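Local atomic coordinates of transcriptional regulator, LysR family (Vibrio cholerae, PDB entry 3SZP), a protein that activates virulence genes as a LysR-type transcription factor, probably by binding specific DNA sequences at the promoters it controls. Residues S218-V223 with D238-E243; R104-M109 with V140-G145; K196-N201 with T206-D211. All coordinates share one frame; numbering follows the deposited sequence.

Contact 1. Residues S218-V223 with D238-E243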
loop_
_atom_site.group_PDB
_atom_site.type_symbol
_atom_site.label_atom_id
_atom_site.label_comp_id
_atom_site.label_asym_id
_atom_site.label_seq_id
_atom_site.Cartn_x
_atom_site.Cartn_y
_atom_site.Cartn_z
ATOM N N SER A 218 16.673 -12.179 15.674
ATOM C CA SER A 218 17.296 -12.444 14.392
ATOM C C SER A 218 18.821 -12.443 14.483
ATOM O O SER A 218 19.490 -12.631 13.472
ATOM C CB SER A 218 16.827 -11.446 13.333
ATOM O OG SER A 218 17.023 -10.121 13.771
ATOM N N ALA A 219 19.362 -12.234 15.686
ATOM C CA ALA A 219 20.817 -12.333 15.919
ATOM C C ALA A 219 21.130 -12.801 17.348
ATOM O O ALA A 219 20.311 -12.649 18.255
ATOM C CB ALA A 219 21.510 -11.003 15.642
ATOM N N LEU A 220 22.315 -13.364 17.541
ATOM C CA LEU A 220 22.631 -14.026 18.806
ATOM C C LEU A 220 23.100 -13.100 19.940
ATOM O O LEU A 220 22.911 -13.423 21.119
ATOM C CB LEU A 220 23.608 -15.194 18.584
ATOM C CG LEU A 220 22.918 -16.433 17.984
ATOM C CD1 LEU A 220 23.913 -17.425 17.417
ATOM C CD2 LEU A 220 22.007 -17.116 18.995
ATOM N N ASN A 221 23.666 -11.942 19.608
ATOM C CA ASN A 221 24.174 -11.091 20.681
ATOM C C ASN A 221 23.102 -10.598 21.657
ATOM O O ASN A 221 23.308 -10.620 22.859
ATOM C CB ASN A 221 25.106 -9.968 20.172
ATOM C CG ASN A 221 24.421 -8.991 19.220
ATOM O OD1 ASN A 221 23.303 -9.213 18.753
ATOM N ND2 ASN A 221 25.125 -7.912 18.901
ATOM N N VAL A 222 21.949 -10.190 21.155
ATOM C CA VAL A 222 20.880 -9.721 22.037
ATOM C C VAL A 222 20.341 -10.874 22.897
ATOM O O VAL A 222 19.854 -10.665 23.991
ATOM C CB VAL A 222 19.710 -9.039 21.242
ATOM C CG1 VAL A 222 20.186 -7.731 20.586
ATOM C CG2 VAL A 222 19.128 -9.994 20.208
ATOM N N VAL A 223 20.442 -12.092 22.381
ATOM C CA VAL A 223 20.000 -13.288 23.091
ATOM C C VAL A 223 20.924 -13.649 24.277
ATOM O O VAL A 223 20.448 -13.940 25.373
ATOM C CB VAL A 223 19.853 -14.485 22.106
ATOM C CG1 VAL A 223 19.504 -15.781 22.852
ATOM C CG2 VAL A 223 18.775 -14.178 21.055
ATOM N N ASP A 238 30.452 -21.247 21.542
ATOM C CA ASP A 238 31.455 -21.123 22.608
ATOM C C ASP A 238 32.182 -19.781 22.555
ATOM O O ASP A 238 32.316 -19.102 23.566
ATOM C CB ASP A 238 32.497 -22.263 22.523
ATOM N N VAL A 239 32.648 -19.410 21.368
ATOM C CA VAL A 239 33.437 -18.196 21.172
ATOM C C VAL A 239 32.739 -16.912 21.651
ATOM O O VAL A 239 33.400 -16.006 22.182
ATOM C CB VAL A 239 33.858 -18.045 19.685
ATOM C CG1 VAL A 239 32.668 -17.711 18.812
ATOM C CG2 VAL A 239 34.947 -16.990 19.531
ATOM N N MET A 240 31.418 -16.843 21.458
ATOM C CA MET A 240 30.626 -15.683 21.866
ATOM C C MET A 240 30.444 -15.657 23.387
ATOM O O MET A 240 29.822 -14.743 23.913
ATOM C CB MET A 240 29.238 -15.667 21.172
ATOM C CG MET A 240 29.209 -15.179 19.698
ATOM S SD MET A 240 27.553 -15.222 18.860
ATOM C CE MET A 240 27.526 -13.603 18.075
ATOM N N LEU A 241 31.008 -16.638 24.093
ATOM C CA LEU A 241 30.649 -16.876 25.495
ATOM C C LEU A 241 31.774 -17.016 26.515
ATOM O O LEU A 241 31.491 -17.079 27.721
ATOM C CB LEU A 241 29.824 -18.160 25.614
ATOM C CG LEU A 241 28.437 -18.330 24.995
ATOM C CD1 LEU A 241 28.053 -19.804 25.053
ATOM C CD2 LEU A 241 27.421 -17.485 25.718
ATOM N N ARG A 242 33.030 -17.108 26.087
ATOM C CA ARG A 242 34.065 -17.450 27.065
ATOM C C ARG A 242 34.215 -16.391 28.176
ATOM O O ARG A 242 34.428 -16.732 29.348
ATOM C CB ARG A 242 35.410 -17.862 26.408
ATOM C CG ARG A 242 36.152 -16.792 25.577
ATOM C CD ARG A 242 37.673 -17.116 25.471
ATOM N NE ARG A 242 38.327 -16.399 24.373
ATOM C CZ ARG A 242 39.500 -16.736 23.843
ATOM N NH1 ARG A 242 40.164 -17.786 24.306
ATOM N NH2 ARG A 242 40.017 -16.024 22.844
ATOM N N GLU A 243 34.062 -15.119 27.809
ATOM C CA GLU A 243 34.094 -14.020 28.782
ATOM C C GLU A 243 33.186 -14.355 29.946
ATOM O O GLU A 243 33.612 -14.378 31.103
ATOM C CB GLU A 243 33.638 -12.698 28.146
ATOM C CG GLU A 243 33.771 -11.488 29.089
ATOM C CD GLU A 243 33.236 -10.179 28.501
ATOM O OE1 GLU A 243 32.971 -10.123 27.279
ATOM O OE2 GLU A 243 33.086 -9.198 29.271
#

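Contact 2. Residues R104-M109 with V140-G145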
loop_
_atom_site.group_PDB
_atom_site.type_symbol
_atom_site.label_atom_id
_atom_site.label_comp_id
_atom_site.label_asym_id
_atom_site.label_seq_id
_atom_site.Cartn_x
_atom_site.Cartn_y
_atom_site.Cartn_z
ATOM N N ARG A 104 33.385 -10.606 17.069
ATOM C CA ARG A 104 34.265 -11.284 18.005
ATOM C C ARG A 104 35.314 -12.131 17.292
ATOM O O ARG A 104 36.483 -12.095 17.640
ATOM N N MET A 105 34.895 -12.879 16.282
ATOM C CA MET A 105 35.782 -13.836 15.646
ATOM C C MET A 105 36.678 -13.245 14.563
ATOM O O MET A 105 37.823 -13.655 14.434
ATOM C CB MET A 105 34.983 -14.991 15.052
ATOM C CG MET A 105 35.390 -16.346 15.572
ATOM S SD MET A 105 34.404 -17.654 14.806
ATOM C CE MET A 105 34.572 -17.193 13.087
ATOM N N MET A 106 36.174 -12.293 13.783
ATOM C CA MET A 106 36.942 -11.844 12.619
ATOM C C MET A 106 37.592 -10.470 12.677
ATOM O O MET A 106 38.608 -10.243 12.028
ATOM C CB MET A 106 36.146 -12.013 11.332
ATOM C CG MET A 106 36.467 -13.341 10.672
ATOM S SD MET A 106 35.012 -14.113 10.012
ATOM C CE MET A 106 33.957 -14.137 11.466
ATOM N N MET A 107 37.012 -9.569 13.459
ATOM C CA MET A 107 37.532 -8.199 13.554
ATOM C C MET A 107 38.975 -8.108 14.062
ATOM O O MET A 107 39.744 -7.297 13.557
ATOM C CB MET A 107 36.620 -7.307 14.399
ATOM C CG MET A 107 35.374 -6.830 13.677
ATOM S SD MET A 107 35.686 -6.103 12.061
ATOM C CE MET A 107 36.870 -4.799 12.448
ATOM N N PRO A 108 39.343 -8.920 15.071
ATOM C CA PRO A 108 40.757 -8.884 15.466
ATOM C C PRO A 108 41.639 -9.057 14.240
ATOM O O PRO A 108 42.579 -8.298 14.041
ATOM C CB PRO A 108 40.888 -10.083 16.420
ATOM C CG PRO A 108 39.549 -10.139 17.091
ATOM C CD PRO A 108 38.549 -9.786 15.961
ATOM N N MET A 109 41.297 -10.036 13.410
ATOM C CA MET A 109 42.064 -10.351 12.217
ATOM C C MET A 109 41.974 -9.223 11.178
ATOM O O MET A 109 42.982 -8.831 10.590
ATOM C CB MET A 109 41.560 -11.667 11.632
ATOM C CG MET A 109 42.296 -12.153 10.415
ATOM S SD MET A 109 41.767 -13.843 10.037
ATOM C CE MET A 109 40.063 -13.552 9.545
ATOM N N VAL A 140 36.074 -11.260 -1.199
ATOM C CA VAL A 140 36.144 -12.392 -0.296
ATOM C C VAL A 140 34.846 -12.500 0.486
ATOM O O VAL A 140 34.323 -11.506 1.000
ATOM C CB VAL A 140 37.296 -12.251 0.713
ATOM C CG1 VAL A 140 37.432 -13.525 1.528
ATOM C CG2 VAL A 140 38.618 -11.923 -0.007
ATOM N N ILE A 141 34.331 -13.715 0.569
ATOM C CA ILE A 141 33.134 -13.994 1.340
ATOM C C ILE A 141 33.503 -14.918 2.501
ATOM O O ILE A 141 34.098 -15.979 2.298
ATOM C CB ILE A 141 32.046 -14.649 0.453
ATOM C CG1 ILE A 141 31.740 -13.774 -0.759
ATOM C CG2 ILE A 141 30.773 -14.885 1.238
ATOM C CD1 ILE A 141 30.868 -14.462 -1.826
ATOM N N PHE A 142 33.197 -14.490 3.721
ATOM C CA PHE A 142 33.286 -15.375 4.873
ATOM C C PHE A 142 31.894 -15.898 5.201
ATOM O O PHE A 142 30.943 -15.119 5.312
ATOM C CB PHE A 142 33.874 -14.651 6.086
ATOM C CG PHE A 142 35.283 -14.180 5.884
ATOM C CD1 PHE A 142 35.544 -12.972 5.258
ATOM C CD2 PHE A 142 36.354 -14.953 6.308
ATOM C CE1 PHE A 142 36.861 -12.551 5.064
ATOM C CE2 PHE A 142 37.657 -14.521 6.126
ATOM C CZ PHE A 142 37.905 -13.326 5.504
ATOM N N ARG A 143 31.773 -17.212 5.348
ATOM C CA ARG A 143 30.486 -17.805 5.673
ATOM C C ARG A 143 30.589 -18.966 6.659
ATOM O O ARG A 143 31.661 -19.519 6.885
ATOM C CB ARG A 143 29.756 -18.253 4.398
ATOM C CG ARG A 143 28.585 -17.334 4.000
ATOM C CD ARG A 143 27.705 -17.998 2.963
ATOM N NE ARG A 143 27.927 -19.436 3.042
ATOM C CZ ARG A 143 27.460 -20.322 2.177
ATOM N NH1 ARG A 143 26.726 -19.931 1.138
ATOM N NH2 ARG A 143 27.739 -21.607 2.360
ATOM N N VAL A 144 29.455 -19.307 7.258
ATOM C CA VAL A 144 29.336 -20.498 8.073
ATOM C C VAL A 144 28.659 -21.567 7.243
ATOM O O VAL A 144 27.696 -21.272 6.526
ATOM C CB VAL A 144 28.464 -20.245 9.287
ATOM C CG1 VAL A 144 28.257 -21.539 10.053
ATOM C CG2 VAL A 144 29.087 -19.168 10.161
ATOM N N GLY A 145 29.157 -22.801 7.327
ATOM C CA GLY A 145 28.574 -23.906 6.585
ATOM C C GLY A 145 29.131 -23.973 5.174
ATOM O O GLY A 145 29.760 -23.017 4.702
#

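Contact 3. Residues K196-N201 with T206-D211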
loop_
_atom_site.group_PDB
_atom_site.type_symbol
_atom_site.label_atom_id
_atom_site.label_comp_id
_atom_site.label_asym_id
_atom_site.label_seq_id
_atom_site.Cartn_x
_atom_site.Cartn_y
_atom_site.Cartn_z
ATOM N N LYS A 196 16.274 -24.129 15.790
ATOM C CA LYS A 196 15.901 -25.529 15.925
ATOM C C LYS A 196 17.078 -26.276 16.552
ATOM O O LYS A 196 18.080 -26.524 15.894
ATOM C CB LYS A 196 15.572 -26.117 14.549
ATOM C CG LYS A 196 14.967 -27.506 14.557
ATOM C CD LYS A 196 14.690 -27.980 13.117
ATOM C CE LYS A 196 13.705 -29.157 13.071
ATOM N NZ LYS A 196 13.404 -29.643 11.673
ATOM N N TRP A 197 16.962 -26.613 17.833
ATOM C CA TRP A 197 18.086 -27.206 18.540
ATOM C C TRP A 197 18.084 -28.703 18.276
ATOM O O TRP A 197 17.073 -29.391 18.465
ATOM C CB TRP A 197 18.013 -26.921 20.038
ATOM C CG TRP A 197 18.071 -25.445 20.417
ATOM C CD1 TRP A 197 18.228 -24.373 19.574
ATOM C CD2 TRP A 197 17.947 -24.900 21.740
ATOM N NE1 TRP A 197 18.228 -23.199 20.299
ATOM C CE2 TRP A 197 18.051 -23.496 21.627
ATOM C CE3 TRP A 197 17.762 -25.466 23.012
ATOM C CZ2 TRP A 197 17.979 -22.653 22.741
ATOM C CZ3 TRP A 197 17.688 -24.630 24.110
ATOM C CH2 TRP A 197 17.795 -23.240 23.969
ATOM N N GLN A 198 19.220 -29.204 17.822
ATOM C CA GLN A 198 19.367 -30.606 17.494
ATOM C C GLN A 198 20.532 -31.141 18.335
ATOM O O GLN A 198 21.705 -30.888 18.046
ATOM C CB GLN A 198 19.618 -30.737 15.992
ATOM C CG GLN A 198 20.345 -31.985 15.556
ATOM C CD GLN A 198 19.432 -33.188 15.489
ATOM O OE1 GLN A 198 18.882 -33.619 16.513
ATOM N NE2 GLN A 198 19.235 -33.727 14.278
ATOM N N LEU A 199 20.193 -31.862 19.402
ATOM C CA LEU A 199 21.174 -32.189 20.418
ATOM C C LEU A 199 21.311 -33.684 20.580
ATOM O O LEU A 199 20.318 -34.409 20.587
ATOM C CB LEU A 199 20.775 -31.565 21.744
ATOM C CG LEU A 199 20.490 -30.068 21.729
ATOM C CD1 LEU A 199 19.677 -29.664 22.954
ATOM C CD2 LEU A 199 21.790 -29.293 21.643
ATOM N N THR A 200 22.550 -34.135 20.734
ATOM C CA THR A 200 22.846 -35.550 20.891
ATOM C C THR A 200 23.725 -35.766 22.125
ATOM O O THR A 200 24.701 -35.045 22.327
ATOM C CB THR A 200 23.567 -36.080 19.641
ATOM O OG1 THR A 200 22.757 -35.805 18.492
ATOM C CG2 THR A 200 23.821 -37.590 19.739
ATOM N N ASN A 201 23.373 -36.736 22.963
ATOM C CA ASN A 201 24.203 -37.019 24.127
ATOM C C ASN A 201 25.189 -38.129 23.812
ATOM O O ASN A 201 25.187 -38.649 22.693
ATOM C CB ASN A 201 23.376 -37.279 25.400
ATOM C CG ASN A 201 22.731 -38.662 25.438
ATOM O OD1 ASN A 201 22.972 -39.517 24.579
ATOM N ND2 ASN A 201 21.904 -38.886 26.462
ATOM N N THR A 206 19.095 -38.329 20.895
ATOM C CA THR A 206 19.038 -37.043 20.246
ATOM C C THR A 206 17.708 -36.398 20.499
ATOM O O THR A 206 16.669 -37.042 20.410
ATOM C CB THR A 206 19.166 -37.167 18.752
ATOM O OG1 THR A 206 17.895 -37.576 18.243
ATOM C CG2 THR A 206 20.232 -38.191 18.402
ATOM N N VAL A 207 17.752 -35.106 20.778
ATOM C CA VAL A 207 16.549 -34.349 21.019
ATOM C C VAL A 207 16.498 -33.200 20.020
ATOM O O VAL A 207 17.514 -32.554 19.753
ATOM C CB VAL A 207 16.514 -33.845 22.471
ATOM C CG1 VAL A 207 15.461 -32.785 22.653
ATOM C CG2 VAL A 207 16.249 -35.008 23.408
ATOM N N VAL A 208 15.323 -32.979 19.438
ATOM C CA VAL A 208 15.110 -31.813 18.594
ATOM C C VAL A 208 14.141 -30.873 19.294
ATOM O O VAL A 208 13.012 -31.257 19.612
ATOM C CB VAL A 208 14.546 -32.192 17.220
ATOM C CG1 VAL A 208 14.129 -30.937 16.456
ATOM C CG2 VAL A 208 15.584 -32.983 16.418
ATOM N N ASN A 209 14.594 -29.657 19.576
ATOM C CA ASN A 209 13.725 -28.670 20.198
ATOM C C ASN A 209 13.438 -27.529 19.235
ATOM O O ASN A 209 14.338 -26.763 18.841
ATOM C CB ASN A 209 14.313 -28.123 21.504
ATOM C CG ASN A 209 13.342 -27.198 22.231
ATOM O OD1 ASN A 209 13.019 -26.111 21.744
ATOM N ND2 ASN A 209 12.870 -27.628 23.398
ATOM N N SER A 210 12.171 -27.414 18.862
ATOM C CA SER A 210 11.748 -26.318 18.027
ATOM C C SER A 210 10.692 -25.460 18.730
ATOM O O SER A 210 9.849 -24.877 18.068
ATOM C CB SER A 210 11.234 -26.852 16.691
ATOM O OG SER A 210 10.150 -27.735 16.885
ATOM N N ASP A 211 10.732 -25.386 20.064
ATOM C CA ASP A 211 9.895 -24.433 20.793
ATOM C C ASP A 211 10.243 -23.042 20.307
ATOM O O ASP A 211 11.412 -22.762 20.002
ATOM C CB ASP A 211 10.147 -24.474 22.300
ATOM C CG ASP A 211 9.935 -25.838 22.900
ATOM O OD1 ASP A 211 9.287 -26.675 22.249
ATOM O OD2 ASP A 211 10.419 -26.071 24.031
#

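Contact 1. Residues S218-V223 with D238-E243
The CA atoms of Asn-221 and Met-240 are the nearest pair across the two segments, yet they stay 8.0 Å apart, and it is a long side chain that spans the distance. On one side the chain enters helix 220-228. On the other, a short 3-10 turn, drawn together by the 2.8 Å bond from Leu-241 N to Asp-238 O, leads into helix 242-246. No hydrogen bond links the two, and together they bury just 93 Å².

Met-240 does the bridging. Its CB points toward the opposite segment and its chain runs straight through chi2 (178°) before bending at chi3, which brings the thioether alongside the base of Leu-220. SD lies 4.0 Å from CB of Leu-220, so the touch is to the root of the leucine and not to its branched end. The terminal CE reaches on to the start of the helix, 4.5 Å from Asn-221 N. An unbranched, flexible methionine suits the task, since its polarisable thioether can extend from one backbone to the other. Asn-221 leads its amide away from Met-240: OD1 bends back over its own backbone and takes a weak bond from Val-222 N at 2.9 Å, with an N-H...O angle of 121°.

Leu-220 is buried against Met-236 and Pro-237 at the end of strand 233-237, and against Leu-194. Its N donates to Asn-100 OD1 from the loop after strand 91-98, a side chain that Met-240 also touches. In the two-lobed fold of LysR regulatory domains this is consistent with a place near the cleft between lobes. Leu-241 packs on Ile-163 and Val-165 of strand 153-166, while Ser-218 OG bonds to Met-126 N of the second subunit, putting the start of helix 220-228 at a subunit interface.

Contact 2. Residues R104-M109 with V140-G145
The Phe-142 ring receives two methionines from helix 102-116, both at a slant. SD of Met-106 lies 4.6 Å from the ring centroid and 37° off the ring normal, an oblique Met-aromatic contact. The sulfur sits closest to CD2 of Phe-142, at 4.0 Å, and is almost as near to CG and CB, so it lies obliquely beside the CB-CG-CD2 corner, where the ring joins its stem. Farther along, toward the ring's outer end, the methyl CE of Met-109 comes within 4.3 Å of CE2 of Phe-142. The other flat group, the guanidinium of Arg-143, has Gly-145 at its edge: NH2 makes a weak 3.4 Å bond to Gly-145 O.

Helix 102-116 joins the parallel strands 91-98 and 120-127 in a beta-alpha-beta crossover, and Phe-142 comes from strand 140-144, on the other flank of 91-98; this is the layered alpha/beta build of the periplasmic-binding-protein fold. The helix has a wider pi-type turn at residues 104-106 and a kink near Pro-108, whose nitrogen has no hydrogen to give.

The chain of Met-106 bends at chi2 and chi3, and it and Phe-142 run antiparallel past one another. Met-109 is extended through chi1 (-178°) and chi2 and turns only at the last bond, which sets the CE methyl by the ring. Unbranched thioethers can adjust in this way to a rigid ring, and their soft sulfur and methyl groups suit a buried contact with no hydrogen bond across it. Phe-110 adds a second ring beside Phe-142, with planes at about 55°, while Phe-281 and Val-285 of helix 276-287 also pack on Phe-142.

Contact 3. Residues K196-N201 with T206-D211
Trp-197 pairs with Asn-209 and Leu-199 with Val-207 in a regular antiparallel hairpin, the strand axes 4.5 Å apart at 167°, closed by four backbone hydrogen bonds of 2.7 to 2.8 Å between N and O of those pairs.

Gln-198 faces Val-208 between these pairs, and Thr-200 faces Thr-206 beyond them, toward the turn; both are non-hydrogen-bonded pairs on the more exposed face. The two threonine side chains run alongside each other in a common direction, with OG1 of Thr-200 3.5 Å from the methyl CG2 of Thr-206; beta-branched residues favour such extended backbones. Gln-198 bends at chi2 (79°), laying OE1 3.4 Å from CG2 of Val-208; this oxygen is buried by the contact and has no polar partner in the model. Lys-196 stays extended and runs obliquely over the same valine, its CE 3.8 Å from CG1 of Val-208, the aliphatic stem covering the methyl while the amine continues outward. Asn-209 forms an Asx turn, OD1 accepting from Asp-211 N at 2.9 Å.

On the other face Trp-197, Leu-199 and Asn-209 are buried, while Val-207 is partly exposed. Trp-197 and Leu-199 pack on Leu-164 of strand 153-166, and Trp-197 and Asn-209 on Leu-188 of strand 188-191. The indole NE1 bonds to Leu-194 O; Lys-190, from strand 188-191, makes a cation-pi contact with the indole and donates to Asn-209 OD1, tying the hairpin to the main sheet.

Overall arrangement
All three contacts belong to the LysR substrate-binding domain, but at different depths. Contact 2 is core: its touching side chains are all buried, and sulfur and ring join helix to central sheet. Contact 1 is partly buried and sparse, a single methionine reaching from a 3-10 turn to the start of a helix, whereas contact 3 is a peripheral hairpin, centred 25 Å from the middle of the chain, which relies on backbone hydrogen bonds and has one solvent-facing side. Contacts 1 and 2 meet directly, through CG2 of Val-239 and CG of Met-105, 4.0 Å apart. Contact 3 touches neither, though Leu-194 serves both Leu-220 of contact 1 and Trp-197 of the hairpin.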